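D-mannose isomerase (Marinomonas mediterranea, PDB 5X32) catalyses the reversible isomerisation of D-mannose to D-fructose and, less efficiently, of D-lyxose to D-xylulose, while leaving D-glucose untouched. Local coordinates at residues M1-F6 with F343-M348; K284-T289 with Y296-D301; T289-L294 with E362-Y367. All coordinates share one frame; numbering follows the deposited sequence.

Contact 1 of 3, residues M1-F6 with F343-M348; sequences MSYPAF and FSWNHM
P4 lies over one face of the W345 indole, its CG 3.6 Å from W345 CE2 and only 22° off the normal of the six-membered ring, a CH-pi contact. Proline suits the place because its rigid ring lays CG and the N-bonded, more polarised CD on the indole. F6 comes in on the same side, nearer W345 CB (F6 CZ 4.0 Å from it), as an offset edge-to-face pair with the five-membered ring, planes at 69°. With an alanine here instead of W345, P4 would probably lose its aromatic partner and a gap would open beside F6. N346 ND2 donates to Y3 OH at 2.9 Å; that oxygen lies in the amide plane, although the phenol ring is turned obliquely to it. The contact lays the N-terminal arm, ahead of helix 9-23, along the C-terminal part of helix 331-347, at the surface of the (alpha/alpha)6 barrel of the N-acylglucosamine 2-epimerase family. With CG anti to the backbone N (chi1 -166°), W345 projects its indole toward the arm. Further out, F11 meets the rings of both F6 and W345, and H351 packs edge-to-face with W345 while its NE2 pairs with W345 O. Y337 of helix 331-347 is hydrogen-bonded through its OH to F6 O.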
ATOM      1  N   MET A   1      15.260  25.891 -13.679  1.00 77.32           N
ATOM      2  CA  MET A   1      14.406  24.967 -12.930  1.00 70.79           C
ATOM      3  C   MET A   1      13.000  25.522 -12.737  1.00 73.55           C
ATOM      4  O   MET A   1      12.800  26.599 -12.160  1.00 68.76           O
ATOM      5  CB  MET A   1      15.015  24.643 -11.569  1.00 69.98           C
ATOM      6  CG  MET A   1      14.564  23.310 -11.028  1.00 71.41           C
ATOM      7  SD  MET A   1      14.808  21.991 -12.247  1.00116.57           S
ATOM      8  CE  MET A   1      14.102  20.597 -11.355  1.00 88.35           C
ATOM      9  N   SER A   2      12.018  24.772 -13.211  1.00 66.26           N
ATOM     10  CA  SER A   2      10.651  25.253 -13.203  1.00 63.95           C
ATOM     11  C   SER A   2       9.793  24.285 -12.387  1.00 61.65           C
ATOM     12  O   SER A   2       8.580  24.439 -12.248  1.00 60.62           O
ATOM     13  CB  SER A   2      10.134  25.427 -14.622  1.00 60.55           C
ATOM     14  OG  SER A   2       9.438  24.272 -15.029  1.00 64.02           O
ATOM     15  N   TYR A   3      10.457  23.262 -11.878  1.00 58.96           N
ATOM     16  CA  TYR A   3       9.841  22.226 -11.081  1.00 53.63           C
ATOM     17  C   TYR A   3      10.501  22.289  -9.724  1.00 55.38           C
ATOM     18  O   TYR A   3      11.558  22.899  -9.581  1.00 58.87           O
ATOM     19  CB  TYR A   3      10.031  20.837 -11.695  1.00 58.16           C
ATOM     20  CG  TYR A   3       9.112  20.484 -12.840  1.00 55.89           C
ATOM     21  CD1 TYR A   3       7.767  20.201 -12.617  1.00 55.72           C
ATOM     22  CD2 TYR A   3       9.598  20.395 -14.137  1.00 60.26           C
ATOM     23  CE1 TYR A   3       6.924  19.864 -13.661  1.00 56.62           C
ATOM     24  CE2 TYR A   3       8.771  20.057 -15.187  1.00 57.39           C
ATOM     25  CZ  TYR A   3       7.438  19.789 -14.947  1.00 63.95           C
ATOM     26  OH  TYR A   3       6.618  19.452 -16.000  1.00 67.18           O
ATOM     27  N   PRO A   4       9.865  21.691  -8.708  1.00 56.94           N
ATOM     28  CA  PRO A   4      10.563  21.506  -7.433  1.00 53.78           C
ATOM     29  C   PRO A   4      11.661  20.448  -7.554  1.00 57.71           C
ATOM     30  O   PRO A   4      11.650  19.648  -8.497  1.00 58.10           O
ATOM     31  CB  PRO A   4       9.466  21.011  -6.490  1.00 56.97           C
ATOM     32  CG  PRO A   4       8.175  21.191  -7.212  1.00 54.30           C
ATOM     33  CD  PRO A   4       8.457  21.265  -8.654  1.00 54.06           C
ATOM     34  N   ALA A   5      12.595  20.442  -6.611  1.00 55.95           N
ATOM     35  CA  ALA A   5      13.619  19.417  -6.586  1.00 49.34           C
ATOM     36  C   ALA A   5      13.002  18.168  -5.970  1.00 58.27           C
ATOM     37  O   ALA A   5      12.959  18.032  -4.742  1.00 53.25           O
ATOM     38  CB  ALA A   5      14.824  19.878  -5.793  1.00 48.09           C
ATOM     39  N   PHE A   6      12.559  17.244  -6.824  1.00 55.74           N
ATOM     40  CA  PHE A   6      11.770  16.114  -6.354  1.00 51.16           C
ATOM     41  C   PHE A   6      12.611  15.146  -5.570  1.00 55.04           C
ATOM     42  O   PHE A   6      12.075  14.331  -4.816  1.00 55.91           O
ATOM     43  CB  PHE A   6      11.100  15.389  -7.508  1.00 50.98           C
ATOM     44  CG  PHE A   6      10.101  16.219  -8.235  1.00 53.77           C
ATOM     45  CD1 PHE A   6       8.921  16.610  -7.600  1.00 55.60           C
ATOM     46  CD2 PHE A   6      10.321  16.602  -9.548  1.00 47.84           C
ATOM     47  CE1 PHE A   6       7.981  17.378  -8.264  1.00 55.49           C
ATOM     48  CE2 PHE A   6       9.388  17.368 -10.219  1.00 57.79           C
ATOM     49  CZ  PHE A   6       8.210  17.762  -9.577  1.00 53.26           C
ATOM     50  N   PHE A 343       4.700  14.310 -13.928  1.00 47.53           N
ATOM     51  CA  PHE A 343       3.306  14.005 -14.220  1.00 49.58           C
ATOM     52  C   PHE A 343       2.435  14.222 -12.978  1.00 52.72           C
ATOM     53  O   PHE A 343       1.351  14.815 -13.065  1.00 55.41           O
ATOM     54  CB  PHE A 343       3.144  12.562 -14.701  1.00 45.30           C
ATOM     55  CG  PHE A 343       1.708  12.118 -14.774  1.00 48.45           C
ATOM     56  CD1 PHE A 343       0.914  12.457 -15.851  1.00 51.46           C
ATOM     57  CD2 PHE A 343       1.132  11.410 -13.728  1.00 47.66           C
ATOM     58  CE1 PHE A 343      -0.412  12.060 -15.916  1.00 53.16           C
ATOM     59  CE2 PHE A 343      -0.184  11.012 -13.790  1.00 50.52           C
ATOM     60  CZ  PHE A 343      -0.959  11.343 -14.890  1.00 52.12           C
ATOM     61  N   SER A 344       2.921  13.746 -11.831  1.00 46.74           N
ATOM     62  CA  SER A 344       2.180  13.852 -10.577  1.00 51.97           C
ATOM     63  C   SER A 344       1.908  15.299 -10.125  1.00 53.53           C
ATOM     64  O   SER A 344       0.794  15.651  -9.710  1.00 50.09           O
ATOM     65  CB  SER A 344       2.934  13.103  -9.478  1.00 46.07           C
ATOM     66  OG  SER A 344       2.961  11.717  -9.754  1.00 43.88           O
ATOM     67  N   TRP A 345       2.946  16.117 -10.198  1.00 50.38           N
ATOM     68  CA  TRP A 345       2.881  17.507  -9.813  1.00 55.12           C
ATOM     69  C   TRP A 345       1.899  18.257 -10.702  1.00 60.45           C
ATOM     70  O   TRP A 345       1.123  19.112 -10.225  1.00 56.35           O
ATOM     71  CB  TRP A 345       4.260  18.133  -9.907  1.00 58.44           C
ATOM     72  CG  TRP A 345       4.380  19.445  -9.227  1.00 59.79           C
ATOM     73  CD1 TRP A 345       4.519  20.666  -9.824  1.00 58.37           C
ATOM     74  CD2 TRP A 345       4.437  19.677  -7.817  1.00 54.22           C
ATOM     75  NE1 TRP A 345       4.635  21.644  -8.870  1.00 61.99           N
ATOM     76  CE2 TRP A 345       4.583  21.066  -7.628  1.00 59.81           C
ATOM     77  CE3 TRP A 345       4.357  18.850  -6.695  1.00 57.43           C
ATOM     78  CZ2 TRP A 345       4.654  21.647  -6.361  1.00 56.42           C
ATOM     79  CZ3 TRP A 345       4.433  19.427  -5.437  1.00 55.24           C
ATOM     80  CH2 TRP A 345       4.587  20.811  -5.281  1.00 55.30           C
ATOM     81  N   ASN A 346       1.933  17.926 -11.995  1.00 50.17           N
ATOM     82  CA  ASN A 346       1.081  18.597 -12.976  1.00 52.31           C
ATOM     83  C   ASN A 346      -0.365  18.072 -13.047  1.00 52.37           C
ATOM     84  O   ASN A 346      -1.210  18.713 -13.657  1.00 53.71           O
ATOM     85  CB  ASN A 346       1.714  18.508 -14.385  1.00 52.42           C
ATOM     86  CG  ASN A 346       3.015  19.273 -14.482  1.00 48.91           C
ATOM     87  OD1 ASN A 346       3.205  20.267 -13.798  1.00 60.15           O
ATOM     88  ND2 ASN A 346       3.914  18.819 -15.329  1.00 48.45           N
ATOM     89  N   HIS A 347      -0.656  16.898 -12.491  1.00 52.41           N
ATOM     90  CA  HIS A 347      -2.005  16.342 -12.675  1.00 53.35           C
ATOM     91  C   HIS A 347      -2.666  15.603 -11.482  1.00 60.81           C
ATOM     92  O   HIS A 347      -3.897  15.504 -11.425  1.00 61.49           O
ATOM     93  CB  HIS A 347      -1.976  15.396 -13.877  1.00 55.89           C
ATOM     94  CG  HIS A 347      -1.530  16.062 -15.138  1.00 62.70           C
ATOM     95  ND1 HIS A 347      -2.359  16.872 -15.883  1.00 57.51           N
ATOM     96  CD2 HIS A 347      -0.331  16.067 -15.766  1.00 53.83           C
ATOM     97  CE1 HIS A 347      -1.694  17.334 -16.925  1.00 60.46           C
ATOM     98  NE2 HIS A 347      -0.460  16.864 -16.873  1.00 58.57           N
ATOM     99  N   MET A 348      -1.871  15.062 -10.557  1.00 52.40           N
ATOM    100  CA  MET A 348      -2.418  14.217  -9.508  1.00 48.63           C
ATOM    101  C   MET A 348      -2.575  14.968  -8.210  1.00 56.08           C
ATOM    102  O   MET A 348      -3.395  14.604  -7.361  1.00 57.57           O
ATOM    103  CB  MET A 348      -1.532  12.989  -9.258  1.00 55.90           C
ATOM    104  CG  MET A 348      -1.310  12.082 -10.453  1.00 54.57           C
ATOM    105  SD  MET A 348      -2.840  11.457 -11.148  1.00 66.76           S
ATOM    106  CE  MET A 348      -3.300  10.203 -10.004  1.00 45.96           C
TER

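Contact 2 of 3, residues K284-T289 with Y296-D301; sequences KKAWDT and YGYAPD
K285 and Y298 cross at about a right angle, the aliphatic chain of the lysine running over one face of the phenol ring. K285 CD lies 3.7 Å from the ring centroid and 23° off its normal, which makes this a CH-pi contact. The extended chain beyond CG carries CD close to Y298 CE1, while K285 CB rests near Y298 CE2 at 3.6 Å. Lysine fits here because it combines a long apolar shaft with a charged end: K285 NZ forms a salt bridge with E218, whose other carboxylate oxygen is hydrogen-bonded to Y298 OH. One glutamate thus holds both polar ends and is likely to fix the two side chains relative to each other. A286 meets the ring differently, its CB near the ring plane and 4.1 Å from Y298 CE2; a small methyl suits this buried edge. P249 and Q252 of helix 249-265 also touch the Y298 side chain. Y298 CG sits between the backbone N and the carbonyl carbon (chi1 50°), directing the ring toward the helix. The side chain of Y298 lies about 9 Å from that of H251, the probable proton donor/acceptor. The arrangement packs the C-terminal end of helix 271-286 against the edge strand 297-298 of a small antiparallel sheet, where Y296 and G297 form a classic beta bulge opposite D306, within the (alpha/alpha)6 barrel of the N-acylglucosamine 2-epimerase family.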
ATOM      1  N   LYS A 284       7.762   0.514 -19.230  1.00 52.94           N
ATOM      2  CA  LYS A 284       7.755   0.636 -20.681  1.00 56.54           C
ATOM      3  C   LYS A 284       6.384   0.316 -21.251  1.00 54.21           C
ATOM      4  O   LYS A 284       5.919   1.002 -22.161  1.00 51.12           O
ATOM      5  CB  LYS A 284       8.791  -0.284 -21.322  1.00 60.21           C
ATOM      6  CG  LYS A 284       8.697  -0.292 -22.833  1.00 61.44           C
ATOM      7  CD  LYS A 284       9.948  -0.863 -23.459  1.00 74.73           C
ATOM      8  CE  LYS A 284      10.594  -1.901 -22.554  1.00 68.34           C
ATOM      9  NZ  LYS A 284      11.794  -2.490 -23.203  1.00 60.12           N
ATOM     10  N   LYS A 285       5.701  -0.678 -20.688  1.00 54.54           N
ATOM     11  CA  LYS A 285       4.375  -0.988 -21.204  1.00 54.45           C
ATOM     12  C   LYS A 285       3.297   0.042 -20.862  1.00 55.37           C
ATOM     13  O   LYS A 285       2.374   0.243 -21.651  1.00 56.73           O
ATOM     14  CB  LYS A 285       3.906  -2.365 -20.738  1.00 53.74           C
ATOM     15  CG  LYS A 285       4.672  -3.534 -21.355  1.00 59.51           C
ATOM     16  CD  LYS A 285       3.922  -4.805 -21.056  1.00 62.95           C
ATOM     17  CE  LYS A 285       4.720  -6.060 -21.201  1.00 60.87           C
ATOM     18  NZ  LYS A 285       3.849  -7.200 -20.776  1.00 66.79           N
ATOM     19  N   ALA A 286       3.413   0.715 -19.718  1.00 55.95           N
ATOM     20  CA  ALA A 286       2.266   1.460 -19.191  1.00 50.20           C
ATOM     21  C   ALA A 286       2.418   2.980 -19.261  1.00 56.41           C
ATOM     22  O   ALA A 286       1.448   3.729 -19.046  1.00 52.28           O
ATOM     23  CB  ALA A 286       2.000   1.029 -17.777  1.00 48.16           C
ATOM     24  N   TRP A 287       3.608   3.446 -19.622  1.00 50.51           N
ATOM     25  CA  TRP A 287       3.810   4.879 -19.664  1.00 48.87           C
ATOM     26  C   TRP A 287       3.126   5.466 -20.880  1.00 52.32           C
ATOM     27  O   TRP A 287       3.285   4.992 -22.007  1.00 55.12           O
ATOM     28  CB  TRP A 287       5.285   5.229 -19.674  1.00 52.40           C
ATOM     29  CG  TRP A 287       5.521   6.701 -19.682  1.00 53.43           C
ATOM     30  CD1 TRP A 287       5.806   7.480 -20.759  1.00 57.61           C
ATOM     31  CD2 TRP A 287       5.466   7.576 -18.557  1.00 55.96           C
ATOM     32  NE1 TRP A 287       5.959   8.787 -20.373  1.00 60.54           N
ATOM     33  CE2 TRP A 287       5.744   8.877 -19.023  1.00 61.14           C
ATOM     34  CE3 TRP A 287       5.206   7.391 -17.196  1.00 54.58           C
ATOM     35  CZ2 TRP A 287       5.771   9.992 -18.173  1.00 56.64           C
ATOM     36  CZ3 TRP A 287       5.235   8.501 -16.356  1.00 57.19           C
ATOM     37  CH2 TRP A 287       5.517   9.780 -16.847  1.00 55.30           C
ATOM     38  N   ASP A 288       2.300   6.464 -20.619  1.00 56.61           N
ATOM     39  CA  ASP A 288       1.571   7.173 -21.649  1.00 59.45           C
ATOM     40  C   ASP A 288       2.500   8.232 -22.246  1.00 61.67           C
ATOM     41  O   ASP A 288       2.654   9.318 -21.689  1.00 63.73           O
ATOM     42  CB  ASP A 288       0.298   7.760 -21.039  1.00 58.17           C
ATOM     43  CG  ASP A 288      -0.576   8.463 -22.044  1.00 64.14           C
ATOM     44  OD1 ASP A 288      -0.111   8.742 -23.175  1.00 64.81           O
ATOM     45  OD2 ASP A 288      -1.766   8.693 -21.707  1.00 61.43           O
ATOM     46  N   THR A 289       3.087   7.913 -23.399  1.00 62.21           N
ATOM     47  CA  THR A 289       4.129   8.740 -24.024  1.00 68.71           C
ATOM     48  C   THR A 289       3.663  10.087 -24.571  1.00 70.09           C
ATOM     49  O   THR A 289       4.494  10.949 -24.870  1.00 71.23           O
ATOM     50  CB  THR A 289       4.792   7.998 -25.188  1.00 64.72           C
ATOM     51  OG1 THR A 289       3.781   7.420 -26.021  1.00 66.02           O
ATOM     52  CG2 THR A 289       5.722   6.911 -24.663  1.00 59.67           C
ATOM     53  N   TYR A 296      -3.429   2.125 -15.955  1.00 52.97           N
ATOM     54  CA  TYR A 296      -3.783   1.250 -14.853  1.00 58.09           C
ATOM     55  C   TYR A 296      -3.532  -0.227 -15.131  1.00 55.79           C
ATOM     56  O   TYR A 296      -3.164  -0.973 -14.236  1.00 60.05           O
ATOM     57  CB  TYR A 296      -5.252   1.460 -14.505  1.00 57.19           C
ATOM     58  CG  TYR A 296      -5.707   0.791 -13.235  1.00 52.90           C
ATOM     59  CD1 TYR A 296      -5.053   1.019 -12.028  1.00 53.73           C
ATOM     60  CD2 TYR A 296      -6.811  -0.038 -13.240  1.00 49.66           C
ATOM     61  CE1 TYR A 296      -5.496   0.434 -10.854  1.00 56.92           C
ATOM     62  CE2 TYR A 296      -7.259  -0.630 -12.081  1.00 60.96           C
ATOM     63  CZ  TYR A 296      -6.600  -0.400 -10.890  1.00 61.91           C
ATOM     64  OH  TYR A 296      -7.067  -1.007  -9.740  1.00 68.96           O
ATOM     65  N   GLY A 297      -3.713  -0.649 -16.373  1.00 56.84           N
ATOM     66  CA  GLY A 297      -3.576  -2.054 -16.684  1.00 61.23           C
ATOM     67  C   GLY A 297      -3.428  -2.336 -18.162  1.00 67.33           C
ATOM     68  O   GLY A 297      -4.014  -1.640 -19.009  1.00 67.02           O
ATOM     69  N   TYR A 298      -2.619  -3.353 -18.463  1.00 63.63           N
ATOM     70  CA  TYR A 298      -2.417  -3.821 -19.835  1.00 64.34           C
ATOM     71  C   TYR A 298      -2.597  -5.331 -19.908  1.00 64.62           C
ATOM     72  O   TYR A 298      -2.576  -6.021 -18.883  1.00 57.80           O
ATOM     73  CB  TYR A 298      -1.032  -3.417 -20.363  1.00 59.88           C
ATOM     74  CG  TYR A 298       0.135  -3.753 -19.445  1.00 62.39           C
ATOM     75  CD1 TYR A 298       0.620  -5.054 -19.336  1.00 57.90           C
ATOM     76  CD2 TYR A 298       0.765  -2.757 -18.700  1.00 59.05           C
ATOM     77  CE1 TYR A 298       1.686  -5.359 -18.497  1.00 51.43           C
ATOM     78  CE2 TYR A 298       1.832  -3.052 -17.866  1.00 58.14           C
ATOM     79  CZ  TYR A 298       2.292  -4.359 -17.776  1.00 56.53           C
ATOM     80  OH  TYR A 298       3.351  -4.648 -16.947  1.00 55.30           O
ATOM     81  N   ALA A 299      -2.787  -5.843 -21.121  1.00 72.33           N
ATOM     82  CA  ALA A 299      -2.950  -7.283 -21.320  1.00 68.79           C
ATOM     83  C   ALA A 299      -1.587  -7.953 -21.307  1.00 66.02           C
ATOM     84  O   ALA A 299      -0.567  -7.270 -21.410  1.00 67.37           O
ATOM     85  CB  ALA A 299      -3.673  -7.557 -22.617  1.00 66.72           C
ATOM     86  N   PRO A 300      -1.555  -9.285 -21.129  1.00 75.06           N
ATOM     87  CA  PRO A 300      -0.299 -10.041 -21.309  1.00 78.93           C
ATOM     88  C   PRO A 300       0.253  -9.777 -22.703  1.00 76.91           C
ATOM     89  O   PRO A 300       1.458  -9.791 -22.957  1.00 81.35           O
ATOM     90  CB  PRO A 300      -0.726 -11.501 -21.135  1.00 77.10           C
ATOM     91  CG  PRO A 300      -2.235 -11.493 -21.175  1.00 73.87           C
ATOM     92  CD  PRO A 300      -2.663 -10.152 -20.694  1.00 70.62           C
ATOM     93  N   ASP A 301      -0.690  -9.554 -23.605  1.00 74.30           N
ATOM     94  CA  ASP A 301      -0.462  -8.918 -24.891  1.00 79.39           C
ATOM     95  C   ASP A 301       0.490  -7.712 -24.823  1.00 77.29           C
ATOM     96  O   ASP A 301       1.307  -7.504 -25.713  1.00 74.44           O
ATOM     97  CB  ASP A 301      -1.819  -8.466 -25.435  1.00 82.49           C
ATOM     98  CG  ASP A 301      -1.800  -8.169 -26.899  1.00 85.25           C
ATOM     99  OD1 ASP A 301      -0.703  -7.991 -27.466  1.00 82.26           O
ATOM    100  OD2 ASP A 301      -2.906  -8.079 -27.475  1.00 93.28           O
TER

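Contact 3 of 3, residues T289-L294 with E362-Y367; sequences TKKGGL and ENNAQY
K291 O accepts a hydrogen bond from N364 ND2, the one polar link between 289-294 and 362-367; at 3.3 Å, with an N-H...O angle of 147°, it is weak. The amide nitrogen also lies 3.6 Å from K291 CB, so N364 meets both the backbone and the base of the side chain of the lysine. Asparagine suits this position twice over: its short amide can donate to a peptide oxygen across the gap, and it tolerates the positive phi (68°) that turns the chain here. F343 and H347 of helix 331-347 and K309 of strand 304-310 touch its side chain.

The remaining contacts across the two loops are van der Waals in kind and made by the K291 side chain. With CG anti to the carbonyl carbon (chi1 -62°), its aliphatic part is laid alongside the backbone of 362-367, which brings K291 CD to 3.6 Å from E362 O and 3.9 Å from N363 CA. A long, flexible lysine is well suited to a surface position that needs apolar reach and a soluble end. E362 O is itself hydrogen-bonded to K309 NZ.

Backbone conformation and local bonds shape each loop. G292 and G293 both have positive phi, and at G292 a side chain would collide with the preceding carbonyl oxygen. K290 NZ reaches back to T289 OG1 at 2.6 Å, while D288 OD1 accepts from K290 N; in the other loop, D361 OD1 accepts from A365 N. The contact joins two loops, 289-294 and 362-367, that adjoin the outer strands 297-298 and 359-360 of the three-stranded antiparallel sheet, on the surface of the (alpha/alpha)6 barrel.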
ATOM      1  N   THR A 289       3.087   7.913 -23.399  1.00 62.21           N
ATOM      2  CA  THR A 289       4.129   8.740 -24.024  1.00 68.71           C
ATOM      3  C   THR A 289       3.663  10.087 -24.571  1.00 70.09           C
ATOM      4  O   THR A 289       4.494  10.949 -24.870  1.00 71.23           O
ATOM      5  CB  THR A 289       4.792   7.998 -25.188  1.00 64.72           C
ATOM      6  OG1 THR A 289       3.781   7.420 -26.021  1.00 66.02           O
ATOM      7  CG2 THR A 289       5.722   6.911 -24.663  1.00 59.67           C
ATOM      8  N   LYS A 290       2.349  10.264 -24.715  1.00 66.54           N
ATOM      9  CA  LYS A 290       1.806  11.522 -25.224  1.00 66.78           C
ATOM     10  C   LYS A 290       1.362  12.482 -24.106  1.00 68.01           C
ATOM     11  O   LYS A 290       1.730  13.658 -24.100  1.00 67.30           O
ATOM     12  CB  LYS A 290       0.618  11.230 -26.149  1.00 66.57           C
ATOM     13  CG  LYS A 290       1.008  10.612 -27.502  1.00 76.51           C
ATOM     14  CD  LYS A 290       2.476  10.896 -27.879  1.00 78.03           C
ATOM     15  CE  LYS A 290       3.039   9.882 -28.885  1.00 83.35           C
ATOM     16  NZ  LYS A 290       3.208   8.508 -28.319  1.00 80.08           N
ATOM     17  N   LYS A 291       0.615  11.967 -23.138  1.00 66.33           N
ATOM     18  CA  LYS A 291       0.061  12.800 -22.090  1.00 66.68           C
ATOM     19  C   LYS A 291       0.681  12.572 -20.710  1.00 71.23           C
ATOM     20  O   LYS A 291       0.381  13.322 -19.757  1.00 66.42           O
ATOM     21  CB  LYS A 291      -1.461  12.634 -22.045  1.00 68.81           C
ATOM     22  CG  LYS A 291      -2.151  13.069 -23.345  1.00 62.57           C
ATOM     23  CD  LYS A 291      -3.666  12.929 -23.273  1.00 66.71           C
ATOM     24  CE  LYS A 291      -4.363  13.968 -24.146  1.00 60.86           C
ATOM     25  NZ  LYS A 291      -3.862  15.354 -23.886  1.00 73.21           N
ATOM     26  N   GLY A 292       1.517  11.534 -20.594  1.00 64.96           N
ATOM     27  CA  GLY A 292       2.205  11.231 -19.342  1.00 59.99           C
ATOM     28  C   GLY A 292       1.533  10.250 -18.389  1.00 58.93           C
ATOM     29  O   GLY A 292       0.350   9.960 -18.530  1.00 55.09           O
ATOM     30  N   GLY A 293       2.307   9.720 -17.437  1.00 55.15           N
ATOM     31  CA  GLY A 293       1.777   8.890 -16.372  1.00 47.62           C
ATOM     32  C   GLY A 293       1.587   7.435 -16.765  1.00 54.53           C
ATOM     33  O   GLY A 293       1.506   7.112 -17.942  1.00 55.20           O
ATOM     34  N   LEU A 294       1.466   6.555 -15.776  1.00 52.34           N
ATOM     35  CA  LEU A 294       1.211   5.152 -16.055  1.00 51.03           C
ATOM     36  C   LEU A 294      -0.264   4.814 -16.062  1.00 49.54           C
ATOM     37  O   LEU A 294      -1.031   5.182 -15.162  1.00 54.33           O
ATOM     38  CB  LEU A 294       1.909   4.241 -15.046  1.00 52.33           C
ATOM     39  CG  LEU A 294       3.419   4.388 -14.934  1.00 53.66           C
ATOM     40  CD1 LEU A 294       3.823   4.135 -13.515  1.00 44.44           C
ATOM     41  CD2 LEU A 294       4.135   3.440 -15.923  1.00 53.79           C
ATOM     42  N   GLU A 362      -7.817   8.929 -19.388  1.00 66.35           N
ATOM     43  CA  GLU A 362      -6.876   9.107 -20.517  1.00 63.96           C
ATOM     44  C   GLU A 362      -6.282  10.496 -20.648  1.00 64.87           C
ATOM     45  O   GLU A 362      -5.075  10.649 -20.823  1.00 61.95           O
ATOM     46  CB  GLU A 362      -7.555   8.764 -21.837  1.00 66.18           C
ATOM     47  CG  GLU A 362      -7.647   7.290 -22.069  1.00 70.62           C
ATOM     48  CD  GLU A 362      -8.409   6.906 -23.324  1.00 79.21           C
ATOM     49  OE1 GLU A 362      -9.400   7.591 -23.662  1.00 73.73           O
ATOM     50  OE2 GLU A 362      -8.010   5.908 -23.973  1.00 77.99           O
ATOM     51  N   ASN A 363      -7.150  11.498 -20.559  1.00 65.91           N
ATOM     52  CA  ASN A 363      -6.797  12.861 -20.910  1.00 62.31           C
ATOM     53  C   ASN A 363      -6.416  13.692 -19.705  1.00 62.62           C
ATOM     54  O   ASN A 363      -6.354  14.915 -19.786  1.00 66.58           O
ATOM     55  CB  ASN A 363      -7.960  13.496 -21.656  1.00 59.87           C
ATOM     56  CG  ASN A 363      -8.658  12.501 -22.574  1.00 72.51           C
ATOM     57  OD1 ASN A 363      -8.101  12.072 -23.597  1.00 67.32           O
ATOM     58  ND2 ASN A 363      -9.871  12.101 -22.195  1.00 70.33           N
ATOM     59  N   ASN A 364      -6.193  13.010 -18.584  1.00 60.09           N
ATOM     60  CA  ASN A 364      -5.796  13.635 -17.328  1.00 57.57           C
ATOM     61  C   ASN A 364      -6.913  14.493 -16.724  1.00 59.75           C
ATOM     62  O   ASN A 364      -6.657  15.403 -15.924  1.00 57.84           O
ATOM     63  CB  ASN A 364      -4.526  14.474 -17.529  1.00 54.51           C
ATOM     64  CG  ASN A 364      -3.435  13.708 -18.288  1.00 68.20           C
ATOM     65  OD1 ASN A 364      -3.297  12.490 -18.142  1.00 65.99           O
ATOM     66  ND2 ASN A 364      -2.664  14.421 -19.112  1.00 74.52           N
ATOM     67  N   ALA A 365      -8.156  14.161 -17.060  1.00 53.08           N
ATOM     68  CA  ALA A 365      -9.310  14.826 -16.465  1.00 53.94           C
ATOM     69  C   ALA A 365      -9.801  14.057 -15.253  1.00 59.28           C
ATOM     70  O   ALA A 365      -9.882  12.832 -15.304  1.00 68.61           O
ATOM     71  CB  ALA A 365     -10.414  14.944 -17.473  1.00 53.29           C
ATOM     72  N   GLN A 366     -10.159  14.753 -14.180  1.00 60.35           N
ATOM     73  CA  GLN A 366     -10.763  14.087 -13.024  1.00 55.86           C
ATOM     74  C   GLN A 366     -12.121  13.535 -13.410  1.00 54.19           C
ATOM     75  O   GLN A 366     -12.770  14.037 -14.312  1.00 56.52           O
ATOM     76  CB  GLN A 366     -10.905  15.032 -11.829  1.00 45.23           C
ATOM     77  CG  GLN A 366      -9.582  15.514 -11.288  1.00 54.35           C
ATOM     78  CD  GLN A 366      -9.729  16.491 -10.146  1.00 65.38           C
ATOM     79  OE1 GLN A 366      -9.329  17.656 -10.244  1.00 68.79           O
ATOM     80  NE2 GLN A 366     -10.279  16.014  -9.033  1.00 68.68           N
ATOM     81  N   TYR A 367     -12.531  12.464 -12.757  1.00 57.53           N
ATOM     82  CA  TYR A 367     -13.848  11.904 -13.016  1.00 59.98           C
ATOM     83  C   TYR A 367     -14.900  12.601 -12.161  1.00 59.73           C
ATOM     84  O   TYR A 367     -16.047  12.776 -12.585  1.00 54.02           O
ATOM     85  CB  TYR A 367     -13.853  10.405 -12.740  1.00 60.21           C
ATOM     86  CG  TYR A 367     -13.377   9.565 -13.890  1.00 62.10           C
ATOM     87  CD1 TYR A 367     -14.203   9.310 -14.973  1.00 61.94           C
ATOM     88  CD2 TYR A 367     -12.099   9.018 -13.891  1.00 63.56           C
ATOM     89  CE1 TYR A 367     -13.771   8.531 -16.031  1.00 69.69           C
ATOM     90  CE2 TYR A 367     -11.658   8.237 -14.937  1.00 65.78           C
ATOM     91  CZ  TYR A 367     -12.496   7.995 -16.002  1.00 67.12           C
ATOM     92  OH  TYR A 367     -12.057   7.219 -17.039  1.00 60.68           O
TER

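Contact 2 is buried, whereas contacts 1 and 3 lie at the surface. Contact 1 is built on helix 331-347, whose F343 also packs on G292 and G293 of contact 3 and on W287 of contact 2. Contacts 2 and 3 share T289 and the chain that leads from helix 271-286 into the three-stranded sheet, with a probable hydrogen bond from D288 N to G293 O. Their chemistry follows their places: aromatic rings and proline dominate at the N-terminal arm, a lysine shaft over a tyrosine face, its charge probably balanced by E218, makes the buried contact, and weak polar and backbone contacts suffice between the exposed loops.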